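Local coordinates for protein adhesin A (Fusobacterium nucleatum, PDB 3ETZ) that is a cell adhesin that probably helps the bacterium attach to host cells and probably oligomerises as a helical hairpin through a leucine chain, at residues 40-45 against 92-97; 58-63 against 71-76; 27-32 against 99-104; 48-53 against 85-90. The protein carries 1 engineered substitution. All coordinates share one frame; numbering follows the deposited sequence.

How the interactions relate
All four contacts join the same two elements, helix 5-63 and helix 70-108, at successive levels of one antiparallel hairpin. Interaction 2 lies nearest the turn, followed by interactions 4, 1 and 3, with the centres of 2 and 3 about 43 Å apart. None is a deep core: 1, 2 and 4 are surface contacts, and 3 is partly buried because of Phe101. The chemistry changes along the hairpin: leucine on tyrosine near the turn, tyrosine on leucine in interaction 4, leucine with glutamine and lysine chains in the middle, and paired phenylalanines at the far end. A salt bridge from Arg40 NH2 to Glu102 OE2, 3.1 Å, ties interaction 1 to interaction 3.

Interaction 1 of 4, residues 40-45 against 92-97; sequences RQALAQ and EQQKAV
The amide of Gln94 is the flat group that meets the other helix here, and it lies with one face against the backbone turn at Ala42 and Leu43. Its CD atom stands 4.1 Å from Ala42 CB and equally far from Leu43 N, so the plate rests over the methyl and the start of the next residue. Which end of the amide is oxygen and which nitrogen is uncertain in the model, and the packing is best read as a shape fit. Gln94 reaches this place because CG is anti to its carbonyl carbon (chi1 -75°) and the rest of the chain runs out extended toward helix 40-45. These two helices are the arms of an antiparallel helix-loop-helix hairpin; at this level their axes approach to 9.4 Å and their directions differ by 147°. Leu43 has the most surface buried of any residue in 40-45, and it passes alongside Gln94 with the two side chains pointing opposite ways. One of its branches, CD2, turns instead to the aliphatic part of Lys95 and meets CG at 3.6 Å. Leucine and lysine cross at about a right angle there, while the extended lysine chain also touches Glu47. Leu43 also touches Met91 and Ile98, one turn before and one turn after Gln94 and Lys95 on the same helix.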
loop_
_atom_site.group_PDB
_atom_site.type_symbol
_atom_site.label_atom_id
_atom_site.label_comp_id
_atom_site.label_asym_id
_atom_site.label_seq_id
_atom_site.Cartn_x
_atom_site.Cartn_y
_atom_site.Cartn_z
ATOM N N ARG A 40 5.404 -2.581 -0.466
ATOM C CA ARG A 40 6.736 -1.982 -0.362
ATOM C C ARG A 40 7.362 -1.774 -1.727
ATOM O O ARG A 40 7.903 -0.702 -1.993
ATOM C CB ARG A 40 7.685 -2.852 0.470
ATOM C CG ARG A 40 7.474 -2.764 1.955
ATOM C CD ARG A 40 8.483 -3.693 2.648
ATOM N NE ARG A 40 8.193 -3.878 4.063
ATOM C CZ ARG A 40 8.439 -2.969 5.000
ATOM N NH1 ARG A 40 8.979 -1.801 4.676
ATOM N NH2 ARG A 40 8.169 -3.230 6.271
ATOM N N GLN A 41 7.293 -2.803 -2.573
ATOM C CA GLN A 41 7.854 -2.771 -3.921
ATOM C C GLN A 41 7.153 -1.697 -4.781
ATOM O O GLN A 41 7.810 -0.887 -5.447
ATOM C CB GLN A 41 7.689 -4.160 -4.539
ATOM C CG GLN A 41 8.600 -4.495 -5.700
ATOM C CD GLN A 41 8.524 -5.979 -6.068
ATOM O OE1 GLN A 41 8.632 -6.853 -5.203
ATOM N NE2 GLN A 41 8.345 -6.262 -7.354
ATOM N N ALA A 42 5.818 -1.702 -4.764
ATOM C CA ALA A 42 5.027 -0.749 -5.524
ATOM C C ALA A 42 5.263 0.673 -4.997
ATOM O O ALA A 42 5.348 1.616 -5.759
ATOM C CB ALA A 42 3.538 -1.109 -5.425
ATOM N N LEU A 43 5.343 0.825 -3.683
ATOM C CA LEU A 43 5.583 2.145 -3.114
ATOM C C LEU A 43 6.930 2.714 -3.597
ATOM O O LEU A 43 7.013 3.876 -3.994
ATOM C CB LEU A 43 5.576 2.078 -1.589
ATOM C CG LEU A 43 5.978 3.384 -0.889
ATOM C CD1 LEU A 43 5.006 4.506 -1.319
ATOM C CD2 LEU A 43 5.957 3.192 0.624
ATOM N N ALA A 44 7.976 1.895 -3.566
ATOM C CA ALA A 44 9.318 2.347 -4.003
ATOM C C ALA A 44 9.301 2.778 -5.474
ATOM O O ALA A 44 9.898 3.795 -5.853
ATOM C CB ALA A 44 10.373 1.219 -3.771
ATOM N N GLN A 45 8.593 2.026 -6.307
ATOM C CA GLN A 45 8.531 2.372 -7.705
ATOM C C GLN A 45 7.727 3.656 -7.859
ATOM O O GLN A 45 8.072 4.527 -8.661
ATOM C CB GLN A 45 7.928 1.219 -8.517
ATOM C CG GLN A 45 7.665 1.603 -9.961
ATOM C CD GLN A 45 7.615 0.413 -10.913
ATOM O OE1 GLN A 45 6.907 -0.575 -10.670
ATOM N NE2 GLN A 45 8.367 0.510 -12.014
ATOM N N GLU A 92 -0.038 6.880 -0.123
ATOM C CA GLU A 92 -0.501 6.961 1.268
ATOM C C GLU A 92 -1.162 5.621 1.677
ATOM O O GLU A 92 -0.961 5.117 2.786
ATOM C CB GLU A 92 -1.516 8.108 1.395
ATOM C CG GLU A 92 -2.016 8.398 2.792
ATOM C CD GLU A 92 -2.794 9.715 2.875
ATOM O OE1 GLU A 92 -2.325 10.742 2.326
ATOM O OE2 GLU A 92 -3.873 9.728 3.506
ATOM N N GLN A 93 -1.971 5.052 0.787
ATOM C CA GLN A 93 -2.628 3.788 1.089
ATOM C C GLN A 93 -1.598 2.659 1.175
ATOM O O GLN A 93 -1.733 1.749 1.993
ATOM C CB GLN A 93 -3.687 3.468 0.014
ATOM C CG GLN A 93 -4.938 4.346 0.110
ATOM C CD GLN A 93 -5.553 4.356 1.511
ATOM O OE1 GLN A 93 -5.803 3.307 2.097
ATOM N NE2 GLN A 93 -5.779 5.546 2.049
ATOM N N GLN A 94 -0.569 2.708 0.327
ATOM C CA GLN A 94 0.488 1.716 0.364
ATOM C C GLN A 94 1.259 1.800 1.681
ATOM O O GLN A 94 1.587 0.767 2.284
ATOM C CB GLN A 94 1.427 1.877 -0.851
ATOM C CG GLN A 94 0.772 1.340 -2.135
ATOM C CD GLN A 94 1.419 1.829 -3.423
ATOM O OE1 GLN A 94 2.218 2.784 -3.443
ATOM N NE2 GLN A 94 1.037 1.201 -4.516
ATOM N N LYS A 95 1.547 3.016 2.141
ATOM C CA LYS A 95 2.247 3.159 3.424
ATOM C C LYS A 95 1.350 2.679 4.558
ATOM O O LYS A 95 1.844 2.114 5.527
ATOM C CB LYS A 95 2.655 4.610 3.701
ATOM C CG LYS A 95 3.800 5.097 2.817
ATOM C CD LYS A 95 4.166 6.548 3.107
ATOM C CE LYS A 95 5.392 6.994 2.295
ATOM N NZ LYS A 95 5.552 8.484 2.365
ATOM N N ALA A 96 0.040 2.889 4.436
ATOM C CA ALA A 96 -0.911 2.446 5.474
ATOM C C ALA A 96 -0.916 0.914 5.595
ATOM O O ALA A 96 -1.064 0.380 6.699
ATOM C CB ALA A 96 -2.347 2.961 5.172
ATOM N N VAL A 97 -0.763 0.213 4.469
ATOM C CA VAL A 97 -0.713 -1.249 4.469
ATOM C C VAL A 97 0.559 -1.714 5.163
ATOM O O VAL A 97 0.529 -2.614 6.000
ATOM C CB VAL A 97 -0.718 -1.835 3.029
ATOM C CG1 VAL A 97 -0.313 -3.316 3.049
ATOM C CG2 VAL A 97 -2.116 -1.694 2.425
#

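Interaction 2 of 4, residues 58-63 against 71-76; sequences QRLQAE and SQYQEA. Engineered in segment 71-76: Ala76 (natural residue Leu).
Leu60 points toward helix 71-76 and divides its two methyls between two partners. CD2 meets Tyr73 CD2 at 3.7 Å, coming obliquely to the tyrosine ring, and CD1 lies 3.9 Å from Ala76 CB. With CG anti to the carbonyl carbon (chi1 -69°), the fork opens along the facing helix and can touch residues almost one turn apart. Ala76 is an engineered residue, leucine in the natural protein, and here it offers a single methyl. This is the turn end of the antiparallel helix-loop-helix hairpin, where the segment axes come to 8.3 Å, the closest approach of the four contacts; Leu60 CA and Tyr73 CA are just 5.7 Å apart. Beyond Leu60, Gln61 starts away from the partner helix but reaches Ala77 on it. At Glu63, on the last turn of helix 5-63, the extended side chain brings OE1 to 3.7 Å from Tyr73 CE2, with carboxylate and ring planes 46° apart. That oxygen has a stronger partner in Arg67 of the connecting loop, which forms a salt bridge to it. Tyr73 in turn packs against Ala64 and Arg67, while the Glu63 carbonyl accepts a hydrogen bond from Thr66.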
loop_
_atom_site.group_PDB
_atom_site.type_symbol
_atom_site.label_atom_id
_atom_site.label_comp_id
_atom_site.label_asym_id
_atom_site.label_seq_id
_atom_site.Cartn_x
_atom_site.Cartn_y
_atom_site.Cartn_z
ATOM N N GLN A 58 6.525 20.901 -12.132
ATOM C CA GLN A 58 7.040 22.164 -11.618
ATOM C C GLN A 58 7.733 22.971 -12.725
ATOM O O GLN A 58 7.563 24.183 -12.816
ATOM C CB GLN A 58 7.986 21.871 -10.450
ATOM C CG GLN A 58 7.173 21.411 -9.197
ATOM C CD GLN A 58 8.023 20.897 -8.067
ATOM O OE1 GLN A 58 9.203 21.213 -7.972
ATOM N NE2 GLN A 58 7.416 20.106 -7.186
ATOM N N ARG A 59 8.503 22.293 -13.577
ATOM C CA ARG A 59 9.180 22.968 -14.668
ATOM C C ARG A 59 8.161 23.499 -15.666
ATOM O O ARG A 59 8.283 24.624 -16.128
ATOM C CB ARG A 59 10.150 22.020 -15.372
ATOM C CG ARG A 59 10.886 22.658 -16.577
ATOM C CD ARG A 59 11.949 21.710 -17.146
ATOM N NE ARG A 59 11.354 20.494 -17.711
ATOM C CZ ARG A 59 11.469 19.275 -17.178
ATOM N NH1 ARG A 59 12.160 19.098 -16.059
ATOM N NH2 ARG A 59 10.893 18.229 -17.772
ATOM N N LEU A 60 7.158 22.687 -16.007
ATOM C CA LEU A 60 6.139 23.133 -16.946
ATOM C C LEU A 60 5.521 24.421 -16.418
ATOM O O LEU A 60 5.336 25.379 -17.183
ATOM C CB LEU A 60 5.031 22.080 -17.119
ATOM C CG LEU A 60 5.444 20.784 -17.833
ATOM C CD1 LEU A 60 4.331 19.703 -17.715
ATOM C CD2 LEU A 60 5.723 21.094 -19.293
ATOM N N GLN A 61 5.217 24.449 -15.122
ATOM C CA GLN A 61 4.586 25.621 -14.523
ATOM C C GLN A 61 5.488 26.842 -14.573
ATOM O O GLN A 61 5.048 27.912 -14.961
ATOM C CB GLN A 61 4.179 25.352 -13.064
ATOM C CG GLN A 61 3.290 26.462 -12.446
ATOM C CD GLN A 61 1.965 26.654 -13.209
ATOM O OE1 GLN A 61 1.095 25.769 -13.208
ATOM N NE2 GLN A 61 1.819 27.806 -13.872
ATOM N N ALA A 62 6.745 26.676 -14.180
ATOM C CA ALA A 62 7.692 27.771 -14.142
ATOM C C ALA A 62 8.007 28.315 -15.530
ATOM O O ALA A 62 8.249 29.513 -15.690
ATOM C CB ALA A 62 8.982 27.323 -13.452
ATOM N N GLU A 63 7.998 27.436 -16.533
ATOM C CA GLU A 63 8.302 27.849 -17.893
ATOM C C GLU A 63 7.142 28.429 -18.687
ATOM O O GLU A 63 7.363 29.201 -19.612
ATOM C CB GLU A 63 8.852 26.667 -18.709
ATOM C CG GLU A 63 10.142 26.065 -18.204
ATOM C CD GLU A 63 10.627 24.951 -19.109
ATOM O OE1 GLU A 63 9.788 24.382 -19.848
ATOM O OE2 GLU A 63 11.836 24.635 -19.072
ATOM N N SER A 71 -0.473 28.411 -23.075
ATOM C CA SER A 71 -1.746 27.796 -22.699
ATOM C C SER A 71 -1.638 26.274 -22.511
ATOM O O SER A 71 -2.230 25.699 -21.577
ATOM C CB SER A 71 -2.780 28.126 -23.778
ATOM O OG SER A 71 -3.972 27.386 -23.593
ATOM N N GLN A 72 -0.895 25.627 -23.404
ATOM C CA GLN A 72 -0.701 24.188 -23.340
ATOM C C GLN A 72 0.266 23.813 -22.226
ATOM O O GLN A 72 0.117 22.767 -21.610
ATOM C CB GLN A 72 -0.217 23.676 -24.696
ATOM C CG GLN A 72 -1.336 23.697 -25.717
ATOM C CD GLN A 72 -0.860 23.529 -27.123
ATOM O OE1 GLN A 72 -0.227 22.524 -27.469
ATOM N NE2 GLN A 72 -1.167 24.516 -27.967
ATOM N N TYR A 73 1.262 24.657 -21.960
ATOM C CA TYR A 73 2.172 24.346 -20.870
ATOM C C TYR A 73 1.398 24.410 -19.558
ATOM O O TYR A 73 1.615 23.600 -18.657
ATOM C CB TYR A 73 3.343 25.326 -20.825
ATOM C CG TYR A 73 4.519 24.858 -21.681
ATOM C CD1 TYR A 73 4.447 24.877 -23.081
ATOM C CD2 TYR A 73 5.676 24.337 -21.087
ATOM C CE1 TYR A 73 5.497 24.384 -23.854
ATOM C CE2 TYR A 73 6.726 23.845 -21.861
ATOM C CZ TYR A 73 6.628 23.869 -23.230
ATOM O OH TYR A 73 7.644 23.351 -23.986
ATOM N N GLN A 74 0.493 25.385 -19.466
ATOM C CA GLN A 74 -0.323 25.580 -18.267
ATOM C C GLN A 74 -1.259 24.402 -18.074
ATOM O O GLN A 74 -1.443 23.914 -16.962
ATOM C CB GLN A 74 -1.154 26.873 -18.381
ATOM C CG GLN A 74 -0.310 28.141 -18.487
ATOM C CD GLN A 74 -1.143 29.424 -18.479
ATOM O OE1 GLN A 74 -2.179 29.521 -19.151
ATOM N NE2 GLN A 74 -0.679 30.420 -17.730
ATOM N N GLU A 75 -1.871 23.963 -19.158
ATOM C CA GLU A 75 -2.786 22.837 -19.097
ATOM C C GLU A 75 -2.037 21.548 -18.729
ATOM O O GLU A 75 -2.524 20.753 -17.949
ATOM C CB GLU A 75 -3.485 22.670 -20.438
ATOM C CG GLU A 75 -4.500 21.562 -20.451
ATOM C CD GLU A 75 -5.307 21.536 -21.739
ATOM O OE1 GLU A 75 -5.629 22.628 -22.257
ATOM O OE2 GLU A 75 -5.635 20.430 -22.226
ATOM N N ALA A 76 -0.853 21.344 -19.293
ATOM C CA ALA A 76 -0.081 20.143 -18.980
ATOM C C ALA A 76 0.331 20.124 -17.497
ATOM O O ALA A 76 0.279 19.080 -16.835
ATOM C CB ALA A 76 1.155 20.073 -19.883
#

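Interaction 3 of 4, residues 27-32 against 99-104; sequences ARFNEE and SDFEKI
Phe101 has the most surface buried of any residue here, and its ring touches both Phe29 and Glu32 of the opposite helix. CE1 lies over one face of the Phe29 ring, 3.6 Å from Phe29 CE1, and Phe101 CZ meets Phe29 CZ at 3.5 Å. The ring planes are 45° apart, neither stacked nor perpendicular, and the centroids are 5.2 Å apart. In both phenylalanines CG is anti to the backbone N (chi1 176° in Phe29, 180° in Phe101), which swings each ring across the gap even though neither residue aims its CB squarely at the other helix. Glu32 does point across, and CB packs 3.9 Å from Phe101 CD1. Further out, its extended chain brings OE1 to 3.8 Å from Ile104 CD1, while OE2 makes a salt bridge to Arg28 NH1, whose hydrogen bond is weak and bent. CG of Glu32 also lies over one face of the Arg28 guanidinium, offset toward its rim. Phe101 also touches Arg33 and Ala36 further along helix 5-63. With axes 11.3 Å apart at the nearest point, the large rings span the widest spacing of the four contacts, as an oblique aromatic pair between the antiparallel arms of a helix-loop-helix hairpin.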
loop_
_atom_site.group_PDB
_atom_site.type_symbol
_atom_site.label_atom_id
_atom_site.label_comp_id
_atom_site.label_asym_id
_atom_site.label_seq_id
_atom_site.Cartn_x
_atom_site.Cartn_y
_atom_site.Cartn_z
ATOM N N ALA A 27 -1.843 -18.691 8.295
ATOM C CA ALA A 27 -1.949 -18.433 6.866
ATOM C C ALA A 27 -2.362 -16.970 6.612
ATOM O O ALA A 27 -1.882 -16.330 5.657
ATOM C CB ALA A 27 -2.973 -19.414 6.232
ATOM N N ARG A 28 -3.248 -16.453 7.466
ATOM C CA ARG A 28 -3.735 -15.072 7.391
ATOM C C ARG A 28 -2.544 -14.124 7.605
ATOM O O ARG A 28 -2.361 -13.135 6.883
ATOM C CB ARG A 28 -4.759 -14.823 8.501
ATOM C CG ARG A 28 -5.952 -13.931 8.163
ATOM C CD ARG A 28 -5.631 -12.482 7.920
ATOM N NE ARG A 28 -5.790 -12.186 6.509
ATOM C CZ ARG A 28 -5.998 -10.978 5.986
ATOM N NH1 ARG A 28 -6.088 -9.898 6.751
ATOM N NH2 ARG A 28 -6.090 -10.856 4.669
ATOM N N PHE A 29 -1.742 -14.422 8.617
ATOM C CA PHE A 29 -0.579 -13.591 8.876
ATOM C C PHE A 29 0.376 -13.603 7.672
ATOM O O PHE A 29 0.894 -12.553 7.269
ATOM C CB PHE A 29 0.171 -14.070 10.124
ATOM C CG PHE A 29 1.446 -13.306 10.382
ATOM C CD1 PHE A 29 1.433 -12.136 11.121
ATOM C CD2 PHE A 29 2.654 -13.759 9.863
ATOM C CE1 PHE A 29 2.621 -11.411 11.345
ATOM C CE2 PHE A 29 3.842 -13.047 10.079
ATOM C CZ PHE A 29 3.814 -11.868 10.828
ATOM N N ASN A 30 0.608 -14.780 7.092
ATOM C CA ASN A 30 1.506 -14.876 5.952
ATOM C C ASN A 30 0.957 -14.079 4.767
ATOM O O ASN A 30 1.710 -13.501 3.991
ATOM C CB ASN A 30 1.706 -16.350 5.524
ATOM C CG ASN A 30 2.496 -17.160 6.540
ATOM O OD1 ASN A 30 2.486 -18.399 6.518
ATOM N ND2 ASN A 30 3.176 -16.472 7.432
ATOM N N GLU A 31 -0.360 -14.093 4.599
ATOM C CA GLU A 31 -0.990 -13.365 3.499
ATOM C C GLU A 31 -0.807 -11.848 3.709
ATOM O O GLU A 31 -0.520 -11.111 2.761
ATOM C CB GLU A 31 -2.485 -13.745 3.418
ATOM C CG GLU A 31 -3.387 -12.850 2.552
ATOM C CD GLU A 31 -3.037 -12.864 1.065
ATOM O OE1 GLU A 31 -2.585 -13.920 0.556
ATOM O OE2 GLU A 31 -3.246 -11.817 0.398
ATOM N N GLU A 32 -0.956 -11.392 4.943
ATOM C CA GLU A 32 -0.789 -9.962 5.256
ATOM C C GLU A 32 0.655 -9.527 4.988
ATOM O O GLU A 32 0.918 -8.387 4.553
ATOM C CB GLU A 32 -1.137 -9.683 6.714
ATOM C CG GLU A 32 -2.599 -9.933 7.067
ATOM C CD GLU A 32 -2.829 -10.026 8.584
ATOM O OE1 GLU A 32 -1.837 -10.155 9.346
ATOM O OE2 GLU A 32 -4.004 -9.994 9.017
ATOM N N SER A 99 2.450 0.045 7.250
ATOM C CA SER A 99 2.339 0.507 8.627
ATOM C C SER A 99 1.461 -0.443 9.468
ATOM O O SER A 99 1.828 -0.843 10.579
ATOM C CB SER A 99 1.738 1.907 8.628
ATOM O OG SER A 99 1.483 2.331 9.945
ATOM N N ASP A 100 0.294 -0.790 8.950
ATOM C CA ASP A 100 -0.561 -1.700 9.679
ATOM C C ASP A 100 0.129 -3.038 9.918
ATOM O O ASP A 100 0.012 -3.599 11.001
ATOM C CB ASP A 100 -1.873 -1.908 8.936
ATOM C CG ASP A 100 -2.726 -0.665 8.934
ATOM O OD1 ASP A 100 -2.494 0.208 9.807
ATOM O OD2 ASP A 100 -3.631 -0.560 8.077
ATOM N N PHE A 101 0.864 -3.550 8.932
ATOM C CA PHE A 101 1.520 -4.838 9.133
ATOM C C PHE A 101 2.665 -4.774 10.151
ATOM O O PHE A 101 2.918 -5.760 10.861
ATOM C CB PHE A 101 2.065 -5.412 7.829
ATOM C CG PHE A 101 2.746 -6.740 8.011
ATOM C CD1 PHE A 101 2.003 -7.888 8.272
ATOM C CD2 PHE A 101 4.139 -6.828 8.015
ATOM C CE1 PHE A 101 2.635 -9.111 8.540
ATOM C CE2 PHE A 101 4.779 -8.043 8.282
ATOM C CZ PHE A 101 4.018 -9.190 8.547
ATOM N N GLU A 102 3.376 -3.643 10.215
ATOM C CA GLU A 102 4.465 -3.529 11.182
ATOM C C GLU A 102 3.854 -3.491 12.576
ATOM O O GLU A 102 4.336 -4.168 13.480
ATOM C CB GLU A 102 5.318 -2.275 10.926
ATOM C CG GLU A 102 6.070 -2.320 9.601
ATOM C CD GLU A 102 6.947 -1.094 9.351
ATOM O OE1 GLU A 102 6.571 0.019 9.787
ATOM O OE2 GLU A 102 8.003 -1.246 8.694
ATOM N N LYS A 103 2.778 -2.726 12.746
ATOM C CA LYS A 103 2.120 -2.647 14.046
ATOM C C LYS A 103 1.641 -4.034 14.504
ATOM O O LYS A 103 2.018 -4.490 15.586
ATOM C CB LYS A 103 0.928 -1.675 14.005
ATOM C CG LYS A 103 1.317 -0.197 13.857
ATOM C CD LYS A 103 0.097 0.732 13.942
ATOM C CE LYS A 103 -0.537 0.691 15.341
ATOM N NZ LYS A 103 -1.783 1.521 15.472
ATOM N N ILE A 104 0.827 -4.713 13.687
ATOM C CA ILE A 104 0.335 -6.028 14.081
ATOM C C ILE A 104 1.505 -6.976 14.352
ATOM O O ILE A 104 1.436 -7.819 15.243
ATOM C CB ILE A 104 -0.639 -6.643 13.010
ATOM C CG1 ILE A 104 -1.332 -7.884 13.583
ATOM C CG2 ILE A 104 0.115 -7.061 11.769
ATOM C CD1 ILE A 104 -2.462 -8.455 12.707
#

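Interaction 4 of 4, residues 48-53 against 85-90; sequences QVYNEL and KKLEAE
This is an apolar surface contact between interactions 1 and 2 along the antiparallel hairpin, in which Leu87 packs against the base of Tyr50. The touching is done by one branch: Leu87 CD2 lies 3.7 Å from both Tyr50 CA and Tyr50 CB, and 3.9 Å from Tyr50 CD2. It sits at the edge of the phenol ring, near the ring plane, so the methyl is lodged in the angle between ring and backbone and covers neither face. Val49 adds a lighter touch to the same methyl, its CG1 4.0 Å from Leu87 CD2, with the two side chains nearly perpendicular. Because CG of Tyr50 is anti to the backbone N (chi1 -180°), the ring slants across the facing helix and brings its hydroxyl near Glu88. Tyr50 OH and Glu88 OE2 are 3.9 Å apart, too far for a hydrogen bond, and the carboxylate and ring planes are inclined at 51°. The segments run antiparallel, 156° between directions, with axes 10.6 Å apart at closest. Around this level, Tyr50 also reaches Leu84 and Met91 on helix 70-108, and Leu53, one turn on from Val49, touches Tyr80 and Leu84. Helix 5-63 thus meets helix 70-108 through a continuing row of side chains that runs toward the turn.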
loop_
_atom_site.group_PDB
_atom_site.type_symbol
_atom_site.label_atom_id
_atom_site.label_comp_id
_atom_site.label_asym_id
_atom_site.label_seq_id
_atom_site.Cartn_x
_atom_site.Cartn_y
_atom_site.Cartn_z
ATOM N N GLN A 48 9.663 6.988 -7.046
ATOM C CA GLN A 48 10.537 7.357 -8.149
ATOM C C GLN A 48 9.717 8.111 -9.186
ATOM O O GLN A 48 10.088 9.193 -9.630
ATOM C CB GLN A 48 11.145 6.094 -8.774
ATOM C CG GLN A 48 12.192 6.369 -9.823
ATOM C CD GLN A 48 13.279 7.258 -9.279
ATOM O OE1 GLN A 48 13.864 6.960 -8.229
ATOM N NE2 GLN A 48 13.556 8.366 -9.977
ATOM N N VAL A 49 8.587 7.537 -9.575
ATOM C CA VAL A 49 7.719 8.181 -10.549
ATOM C C VAL A 49 7.215 9.535 -10.062
ATOM O O VAL A 49 7.162 10.509 -10.822
ATOM C CB VAL A 49 6.486 7.278 -10.868
ATOM C CG1 VAL A 49 5.457 8.063 -11.678
ATOM C CG2 VAL A 49 6.929 6.043 -11.626
ATOM N N TYR A 50 6.811 9.593 -8.800
ATOM C CA TYR A 50 6.282 10.835 -8.239
ATOM C C TYR A 50 7.339 11.942 -8.273
ATOM O O TYR A 50 7.037 13.084 -8.620
ATOM C CB TYR A 50 5.834 10.609 -6.797
ATOM C CG TYR A 50 5.253 11.833 -6.108
ATOM C CD1 TYR A 50 6.049 12.672 -5.319
ATOM C CD2 TYR A 50 3.897 12.137 -6.230
ATOM C CE1 TYR A 50 5.502 13.783 -4.665
ATOM C CE2 TYR A 50 3.324 13.249 -5.578
ATOM C CZ TYR A 50 4.138 14.060 -4.794
ATOM O OH TYR A 50 3.600 15.103 -4.098
ATOM N N ASN A 51 8.562 11.603 -7.896
ATOM C CA ASN A 51 9.608 12.621 -7.864
ATOM C C ASN A 51 9.895 13.165 -9.264
ATOM O O ASN A 51 9.940 14.389 -9.474
ATOM C CB ASN A 51 10.889 12.053 -7.256
ATOM C CG ASN A 51 10.751 11.746 -5.792
ATOM O OD1 ASN A 51 9.843 12.232 -5.116
ATOM N ND2 ASN A 51 11.664 10.952 -5.284
ATOM N N GLU A 52 10.067 12.251 -10.213
ATOM C CA GLU A 52 10.359 12.629 -11.585
ATOM C C GLU A 52 9.248 13.465 -12.192
ATOM O O GLU A 52 9.522 14.465 -12.885
ATOM C CB GLU A 52 10.568 11.378 -12.432
ATOM C CG GLU A 52 11.900 10.700 -12.168
ATOM C CD GLU A 52 11.996 9.331 -12.819
ATOM O OE1 GLU A 52 11.193 9.045 -13.736
ATOM O OE2 GLU A 52 12.880 8.546 -12.412
ATOM N N LEU A 53 7.996 13.063 -11.939
ATOM C CA LEU A 53 6.854 13.781 -12.480
ATOM C C LEU A 53 6.611 15.116 -11.769
ATOM O O LEU A 53 6.141 16.073 -12.368
ATOM C CB LEU A 53 5.608 12.878 -12.442
ATOM C CG LEU A 53 5.162 12.230 -13.781
ATOM C CD1 LEU A 53 6.317 12.146 -14.795
ATOM C CD2 LEU A 53 4.519 10.881 -13.540
ATOM N N LYS A 85 -1.777 14.220 -7.381
ATOM C CA LYS A 85 -2.612 14.092 -6.178
ATOM C C LYS A 85 -3.167 12.673 -6.072
ATOM O O LYS A 85 -3.308 12.133 -4.986
ATOM C CB LYS A 85 -3.772 15.094 -6.202
ATOM C CG LYS A 85 -3.363 16.510 -5.845
ATOM C CD LYS A 85 -4.538 17.453 -6.062
ATOM C CE LYS A 85 -4.135 18.915 -5.840
ATOM N NZ LYS A 85 -5.229 19.853 -6.270
ATOM N N LYS A 86 -3.482 12.071 -7.210
ATOM C CA LYS A 86 -3.986 10.704 -7.216
ATOM C C LYS A 86 -2.844 9.762 -6.834
ATOM O O LYS A 86 -3.051 8.799 -6.091
ATOM C CB LYS A 86 -4.500 10.330 -8.608
ATOM C CG LYS A 86 -5.778 11.045 -9.019
ATOM C CD LYS A 86 -6.174 10.552 -10.412
ATOM C CE LYS A 86 -7.477 11.163 -10.905
ATOM N NZ LYS A 86 -7.804 10.643 -12.264
ATOM N N LEU A 87 -1.642 10.034 -7.350
ATOM C CA LEU A 87 -0.502 9.176 -7.049
ATOM C C LEU A 87 -0.133 9.268 -5.556
ATOM O O LEU A 87 0.295 8.303 -4.920
ATOM C CB LEU A 87 0.683 9.568 -7.953
ATOM C CG LEU A 87 1.962 8.767 -7.765
ATOM C CD1 LEU A 87 1.692 7.255 -7.972
ATOM C CD2 LEU A 87 2.994 9.288 -8.783
ATOM N N GLU A 88 -0.345 10.436 -4.990
ATOM C CA GLU A 88 -0.051 10.670 -3.580
ATOM C C GLU A 88 -1.024 9.851 -2.702
ATOM O O GLU A 88 -0.650 9.309 -1.660
ATOM C CB GLU A 88 -0.190 12.168 -3.300
ATOM C CG GLU A 88 0.155 12.603 -1.916
ATOM C CD GLU A 88 0.444 14.102 -1.852
ATOM O OE1 GLU A 88 -0.218 14.854 -2.632
ATOM O OE2 GLU A 88 1.308 14.519 -1.020
ATOM N N ALA A 89 -2.283 9.775 -3.120
ATOM C CA ALA A 89 -3.253 8.990 -2.372
ATOM C C ALA A 89 -2.903 7.506 -2.498
ATOM O O ALA A 89 -3.009 6.766 -1.515
ATOM C CB ALA A 89 -4.699 9.279 -2.876
ATOM N N GLU A 90 -2.480 7.061 -3.680
ATOM C CA GLU A 90 -2.093 5.646 -3.834
ATOM C C GLU A 90 -0.922 5.337 -2.867
ATOM O O GLU A 90 -0.940 4.335 -2.135
ATOM C CB GLU A 90 -1.640 5.370 -5.283
ATOM C CG GLU A 90 -1.123 3.946 -5.558
ATOM C CD GLU A 90 -0.847 3.694 -7.036
ATOM O OE1 GLU A 90 -1.559 4.269 -7.873
ATOM O OE2 GLU A 90 0.065 2.918 -7.369
#